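Local coordinates for heavy-metal chelation domain-containing protein (Pyrococcus horikoshii, PDB 3NPG), which is of unknown function but may chelate heavy metals, with a Rossmann-like domain in its C-terminal part, at residues 109-113 with 114-118; 159-162 with 163-167. All blocks are in the same frame, centred on the assembly; numbering follows the deposited sequence.

Contact 1: 109-113 with 114-118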
ATOM      1  N   GLU A 109      32.203  -4.085  -2.567  1.00 44.45           N
ATOM      2  CA  GLU A 109      33.632  -4.224  -2.913  1.00 44.84           C
ATOM      3  C   GLU A 109      33.894  -3.660  -4.299  1.00 48.36           C
ATOM      4  O   GLU A 109      34.924  -3.014  -4.522  1.00 49.36           O
ATOM      5  CB  GLU A 109      34.062  -5.708  -2.888  1.00 46.34           C
ATOM      6  CG  GLU A 109      33.959  -6.372  -1.529  1.00 58.78           C
ATOM      7  CD  GLU A 109      34.325  -7.847  -1.541  1.00 77.40           C
ATOM      8  OE1 GLU A 109      35.471  -8.173  -1.929  1.00 68.29           O
ATOM      9  OE2 GLU A 109      33.467  -8.674  -1.158  1.00 66.23           O
ATOM     10  N   LEU A 110      32.979  -3.950  -5.251  1.00 42.85           N
ATOM     11  CA  LEU A 110      33.075  -3.503  -6.637  1.00 42.04           C
ATOM     12  C   LEU A 110      33.106  -1.966  -6.731  1.00 46.10           C
ATOM     13  O   LEU A 110      33.892  -1.415  -7.510  1.00 45.66           O
ATOM     14  CB  LEU A 110      31.891  -4.075  -7.450  1.00 41.08           C
ATOM     15  CG  LEU A 110      31.915  -3.812  -8.956  1.00 45.40           C
ATOM     16  CD1 LEU A 110      32.900  -4.737  -9.663  1.00 45.90           C
ATOM     17  CD2 LEU A 110      30.553  -3.971  -9.543  1.00 46.09           C
ATOM     18  N   ILE A 111      32.264  -1.279  -5.919  1.00 42.95           N
ATOM     19  CA  ILE A 111      32.196   0.191  -5.883  1.00 43.45           C
ATOM     20  C   ILE A 111      33.505   0.784  -5.356  1.00 49.14           C
ATOM     21  O   ILE A 111      33.965   1.807  -5.863  1.00 49.52           O
ATOM     22  CB  ILE A 111      30.980   0.673  -5.032  1.00 46.19           C
ATOM     23  CG1 ILE A 111      29.658  -0.052  -5.426  1.00 45.68           C
ATOM     24  CG2 ILE A 111      30.834   2.198  -5.077  1.00 47.53           C
ATOM     25  CD1 ILE A 111      29.194   0.125  -6.898  1.00 51.08           C
ATOM     26  N   GLN A 112      34.098   0.141  -4.334  1.00 46.63           N
ATOM     27  CA  GLN A 112      35.344   0.607  -3.721  1.00 48.05           C
ATOM     28  C   GLN A 112      36.531   0.555  -4.701  1.00 52.97           C
ATOM     29  O   GLN A 112      37.480   1.323  -4.551  1.00 53.73           O
ATOM     30  CB  GLN A 112      35.653  -0.195  -2.444  1.00 49.90           C
ATOM     31  CG  GLN A 112      34.681   0.093  -1.293  1.00 70.86           C
ATOM     32  CD  GLN A 112      34.880  -0.852  -0.128  1.00 97.01           C
ATOM     33  OE1 GLN A 112      34.755  -2.081  -0.256  1.00 92.44           O
ATOM     34  NE2 GLN A 112      35.118  -0.294   1.050  1.00 92.29           N
ATOM     35  N   GLN A 113      36.448  -0.319  -5.733  1.00 49.03           N
ATOM     36  CA  GLN A 113      37.499  -0.459  -6.756  1.00 49.34           C
ATOM     37  C   GLN A 113      37.559   0.769  -7.691  1.00 53.35           C
ATOM     38  O   GLN A 113      38.530   0.920  -8.445  1.00 54.05           O
ATOM     39  CB  GLN A 113      37.287  -1.746  -7.583  1.00 50.28           C
ATOM     40  CG  GLN A 113      37.475  -3.045  -6.787  1.00 60.61           C
ATOM     41  CD  GLN A 113      37.085  -4.276  -7.587  1.00 74.64           C
ATOM     42  OE1 GLN A 113      36.841  -4.220  -8.804  1.00 68.60           O
ATOM     43  NE2 GLN A 113      37.016  -5.415  -6.919  1.00 65.75           N
ATOM     44  N   ASP A 114      36.519   1.636  -7.652  1.00 48.71           N
ATOM     45  CA  ASP A 114      36.450   2.825  -8.510  1.00 48.59           C
ATOM     46  C   ASP A 114      36.374   4.134  -7.699  1.00 50.94           C
ATOM     47  O   ASP A 114      36.211   4.098  -6.473  1.00 49.96           O
ATOM     48  CB  ASP A 114      35.262   2.718  -9.490  1.00 50.02           C
ATOM     49  CG  ASP A 114      35.388   1.566 -10.470  1.00 63.52           C
ATOM     50  OD1 ASP A 114      36.494   1.386 -11.039  1.00 65.97           O
ATOM     51  OD2 ASP A 114      34.374   0.860 -10.692  1.00 67.89           O
ATOM     52  N   GLU A 115      36.513   5.290  -8.392  1.00 46.96           N
ATOM     53  CA  GLU A 115      36.460   6.611  -7.761  1.00 46.64           C
ATOM     54  C   GLU A 115      35.063   7.235  -7.944  1.00 48.61           C
ATOM     55  O   GLU A 115      34.834   7.978  -8.907  1.00 48.80           O
ATOM     56  CB  GLU A 115      37.554   7.530  -8.345  1.00 49.19           C
ATOM     57  CG  GLU A 115      37.865   8.745  -7.482  1.00 62.17           C
ATOM     58  CD  GLU A 115      38.611   8.454  -6.190  1.00 86.53           C
ATOM     59  OE1 GLU A 115      39.369   7.456  -6.147  1.00 83.06           O
ATOM     60  OE2 GLU A 115      38.488   9.264  -5.242  1.00 81.69           O
ATOM     61  N   ILE A 116      34.123   6.905  -7.028  1.00 42.45           N
ATOM     62  CA  ILE A 116      32.738   7.403  -7.088  1.00 40.53           C
ATOM     63  C   ILE A 116      32.487   8.417  -5.956  1.00 41.69           C
ATOM     64  O   ILE A 116      33.063   8.283  -4.882  1.00 41.70           O
ATOM     65  CB  ILE A 116      31.718   6.207  -7.038  1.00 42.52           C
ATOM     66  CG1 ILE A 116      32.122   5.052  -8.011  1.00 42.59           C
ATOM     67  CG2 ILE A 116      30.276   6.677  -7.280  1.00 42.57           C
ATOM     68  CD1 ILE A 116      32.197   5.441  -9.528  1.00 52.10           C
ATOM     69  N   LYS A 117      31.653   9.450  -6.219  1.00 35.96           N
ATOM     70  CA  LYS A 117      31.306  10.466  -5.210  1.00 35.06           C
ATOM     71  C   LYS A 117      29.848  10.307  -4.759  1.00 36.59           C
ATOM     72  O   LYS A 117      29.575  10.238  -3.554  1.00 36.03           O
ATOM     73  CB  LYS A 117      31.550  11.893  -5.760  1.00 37.62           C
ATOM     74  CG  LYS A 117      31.180  13.005  -4.770  1.00 39.98           C
ATOM     75  CD  LYS A 117      31.440  14.395  -5.342  1.00 40.95           C
ATOM     76  CE  LYS A 117      31.035  15.497  -4.383  1.00 35.47           C
ATOM     77  NZ  LYS A 117      31.908  15.542  -3.184  1.00 33.13           N
ATOM     78  N   ARG A 118      28.914  10.276  -5.727  1.00 31.10           N
ATOM     79  CA  ARG A 118      27.493  10.129  -5.448  1.00 29.19           C
ATOM     80  C   ARG A 118      26.955   8.849  -6.029  1.00 31.37           C
ATOM     81  O   ARG A 118      27.213   8.538  -7.192  1.00 31.36           O
ATOM     82  CB  ARG A 118      26.704  11.332  -5.970  1.00 27.47           C
ATOM     83  CG  ARG A 118      26.845  12.561  -5.093  1.00 34.56           C
ATOM     84  CD  ARG A 118      26.027  13.715  -5.607  1.00 43.24           C
ATOM     85  NE  ARG A 118      26.633  14.320  -6.788  1.00 51.03           N
ATOM     86  CZ  ARG A 118      27.475  15.343  -6.744  1.00 60.23           C
ATOM     87  NH1 ARG A 118      27.798  15.898  -5.581  1.00 40.73           N
ATOM     88  NH2 ARG A 118      27.985  15.837  -7.861  1.00 49.19           N
TER

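Contact 2: 159-162 with 163-167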
ATOM      1  N   TYR A 159      14.095  10.105 -11.844  1.00 28.34           N
ATOM      2  CA  TYR A 159      14.202  10.846 -13.107  1.00 28.12           C
ATOM      3  C   TYR A 159      15.056  12.126 -12.963  1.00 33.24           C
ATOM      4  O   TYR A 159      15.753  12.506 -13.904  1.00 32.81           O
ATOM      5  CB  TYR A 159      12.794  11.193 -13.635  1.00 28.71           C
ATOM      6  CG  TYR A 159      12.784  11.731 -15.049  1.00 29.80           C
ATOM      7  CD1 TYR A 159      12.661  10.876 -16.140  1.00 31.48           C
ATOM      8  CD2 TYR A 159      12.842  13.099 -15.296  1.00 30.96           C
ATOM      9  CE1 TYR A 159      12.644  11.366 -17.446  1.00 32.23           C
ATOM     10  CE2 TYR A 159      12.841  13.600 -16.598  1.00 32.40           C
ATOM     11  CZ  TYR A 159      12.744  12.729 -17.672  1.00 39.30           C
ATOM     12  OH  TYR A 159      12.740  13.216 -18.955  1.00 40.26           O
ATOM     13  N   HIS A 160      15.016  12.766 -11.778  1.00 30.45           N
ATOM     14  CA  HIS A 160      15.727  14.023 -11.541  1.00 30.76           C
ATOM     15  C   HIS A 160      17.097  13.835 -10.857  1.00 34.12           C
ATOM     16  O   HIS A 160      17.976  14.676 -11.025  1.00 34.78           O
ATOM     17  CB  HIS A 160      14.853  14.987 -10.727  1.00 31.96           C
ATOM     18  CG  HIS A 160      13.453  15.112 -11.245  1.00 35.50           C
ATOM     19  ND1 HIS A 160      13.158  15.890 -12.350  1.00 37.82           N
ATOM     20  CD2 HIS A 160      12.309  14.551 -10.787  1.00 36.91           C
ATOM     21  CE1 HIS A 160      11.852  15.782 -12.528  1.00 37.28           C
ATOM     22  NE2 HIS A 160      11.298  14.987 -11.611  1.00 37.11           N
ATOM     23  N   ILE A 161      17.267  12.753 -10.064  1.00 29.02           N
ATOM     24  CA  ILE A 161      18.518  12.528  -9.314  1.00 28.18           C
ATOM     25  C   ILE A 161      19.542  11.655 -10.079  1.00 31.72           C
ATOM     26  O   ILE A 161      20.745  11.920  -9.998  1.00 32.05           O
ATOM     27  CB  ILE A 161      18.239  12.019  -7.864  1.00 30.36           C
ATOM     28  CG1 ILE A 161      17.430  13.075  -7.061  1.00 30.50           C
ATOM     29  CG2 ILE A 161      19.554  11.647  -7.132  1.00 30.89           C
ATOM     30  CD1 ILE A 161      16.844  12.575  -5.760  1.00 34.42           C
ATOM     31  N   LEU A 162      19.058  10.663 -10.876  1.00 27.24           N
ATOM     32  CA  LEU A 162      19.939   9.780 -11.668  1.00 26.78           C
ATOM     33  C   LEU A 162      20.955  10.544 -12.571  1.00 30.69           C
ATOM     34  O   LEU A 162      22.114  10.138 -12.632  1.00 30.26           O
ATOM     35  CB  LEU A 162      19.126   8.761 -12.501  1.00 26.55           C
ATOM     36  CG  LEU A 162      18.438   7.635 -11.710  1.00 30.40           C
ATOM     37  CD1 LEU A 162      17.448   6.906 -12.570  1.00 30.43           C
ATOM     38  CD2 LEU A 162      19.451   6.662 -11.136  1.00 31.99           C
ATOM     39  N   PRO A 163      20.576  11.692 -13.224  1.00 27.70           N
ATOM     40  CA  PRO A 163      21.562  12.411 -14.058  1.00 28.28           C
ATOM     41  C   PRO A 163      22.693  13.075 -13.254  1.00 32.80           C
ATOM     42  O   PRO A 163      23.662  13.552 -13.849  1.00 32.91           O
ATOM     43  CB  PRO A 163      20.709  13.464 -14.792  1.00 30.54           C
ATOM     44  CG  PRO A 163      19.295  13.011 -14.627  1.00 34.32           C
ATOM     45  CD  PRO A 163      19.244  12.320 -13.320  1.00 29.28           C
ATOM     46  N   GLU A 164      22.574  13.101 -11.902  1.00 29.23           N
ATOM     47  CA  GLU A 164      23.558  13.766 -11.034  1.00 29.98           C
ATOM     48  C   GLU A 164      24.531  12.787 -10.336  1.00 34.78           C
ATOM     49  O   GLU A 164      25.506  13.232  -9.714  1.00 35.49           O
ATOM     50  CB  GLU A 164      22.850  14.651  -9.982  1.00 31.56           C
ATOM     51  CG  GLU A 164      21.901  15.689 -10.570  1.00 41.62           C
ATOM     52  CD  GLU A 164      22.540  16.725 -11.474  1.00 57.32           C
ATOM     53  OE1 GLU A 164      23.720  17.074 -11.242  1.00 50.31           O
ATOM     54  OE2 GLU A 164      21.842  17.225 -12.384  1.00 52.23           O
ATOM     55  N   VAL A 165      24.268  11.465 -10.431  1.00 30.07           N
ATOM     56  CA  VAL A 165      25.084  10.450  -9.747  1.00 28.92           C
ATOM     57  C   VAL A 165      26.189   9.853 -10.645  1.00 33.28           C
ATOM     58  O   VAL A 165      26.027   9.774 -11.867  1.00 32.48           O
ATOM     59  CB  VAL A 165      24.217   9.352  -9.081  1.00 31.55           C
ATOM     60  CG1 VAL A 165      23.291   9.954  -8.034  1.00 31.05           C
ATOM     61  CG2 VAL A 165      23.422   8.567 -10.124  1.00 30.93           C
ATOM     62  N   ASP A 166      27.300   9.411 -10.023  1.00 30.72           N
ATOM     63  CA  ASP A 166      28.448   8.833 -10.733  1.00 30.97           C
ATOM     64  C   ASP A 166      28.341   7.312 -10.788  1.00 33.33           C
ATOM     65  O   ASP A 166      28.966   6.677 -11.641  1.00 32.94           O
ATOM     66  CB  ASP A 166      29.762   9.240 -10.049  1.00 33.68           C
ATOM     67  CG  ASP A 166      29.803  10.692  -9.650  1.00 48.29           C
ATOM     68  OD1 ASP A 166      29.914  11.551 -10.550  1.00 52.30           O
ATOM     69  OD2 ASP A 166      29.701  10.975  -8.440  1.00 52.01           O
ATOM     70  N   GLY A 167      27.600   6.739  -9.841  1.00 28.64           N
ATOM     71  CA  GLY A 167      27.389   5.301  -9.761  1.00 27.47           C
ATOM     72  C   GLY A 167      25.948   4.936  -9.482  1.00 29.71           C
ATOM     73  O   GLY A 167      25.247   5.664  -8.774  1.00 28.81           O
TER

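Contact 1: 109-113 with 114-118
The backbone N of Asp114 gives its hydrogen to the carbonyl O of Ile111, at 3.1 Å and 159° at the hydrogen. This i to i+3 bond closes a turn at the end of the helix. One residue earlier the N of Gln113 is held by two weak bonds, to the carbonyl O of Glu109 and to that of Leu110. Helix 107-112 thus runs out into an extended linker that leads to strand 118-122, the strand at which the parallel part of the Rossmann-like sheet begins in the chain. Beyond the turn, CG2 of Ile111 meets CG1 of Ile116 at 4.3 Å, a loose apolar touch between two buried branched side chains. CG of Asp114 lies beside the backbone N, anti to the carbonyl carbon (chi1 -64°), and with the side chain set this way Asp114, like Ile111, touches Leu192 on strand 192-196. A glycine in place of Asp114, lacking that side chain, would probably leave Leu192 without this cover and the turn freer to flex. Leu110 packs against Val194 of the same strand.

Contact 2: 159-162 with 163-167
Pro163 follows Leu162 directly and, as an imino acid, brings no N-H to the end of helix 158-161. The carbonyl O of Tyr159, which a helical N-H four residues on would otherwise meet, faces the proline ring instead, with CD of Pro163 at 3.5 Å. Its donor is instead NE of Arg186, whose guanidinium also makes a cation-pi contact with the Tyr159 ring. The carbonyl O of His160 likewise has CD of Pro163 at 3.5 Å. The next carbonyl is served from within the turn: the N of Glu164 bonds to the O of Ile161 at 2.9 Å and 155°. A weak bond follows, from the N of Val165 to the O of Leu162 at 3.4 Å. CG2 of Val165 lies against that same oxygen, the branch set between the backbone N and the carbonyl carbon while CG1 lies anti to that carbon (chi1 -61°). CG1 of Val165 in turn reaches CG2 of Ile161 at 4.2 Å. The polar ends of His160 and Tyr159 are met across the subunit boundary: NE2 of His160 bonds to the carbonyl O of Gly178 of the second subunit, and the hydroxyl of Tyr159 makes a weak bond with Asp185 of that subunit. Within the chain, the O of Glu164 takes a weak bond from NE of Arg118. Leu162 meanwhile packs on Ala120 and Ile122 of strand 118-122 and on helix 180-186. Here the helix ends in a 3-10 turn at Pro163 and the chain passes to parallel strand 167-171, a helix-to-strand connection consistent with the Rossmann-like alpha/beta fold.

Overall arrangement
Contacts 1 and 2 illustrate one principle twice: in each a helix ends in a turn closed by an i to i+3 backbone bond and the chain is delivered to a strand of the central sheet. Their centres lie 15 Å apart, and they meet where strands 118-122 and 167-171 start side by side in parallel. There the N of Arg118 is probably hydrogen-bonded to OD2 of Asp166, at 2.9 Å, and the O of Arg118 probably accepts from the N of Gly167, at 3.2 Å. Unlike contact 1, contact 2 also reaches the second subunit. Their centres lie about 21 and 20 Å from the centre of the chain, on the same side of it, and no active site is established to which either could be related.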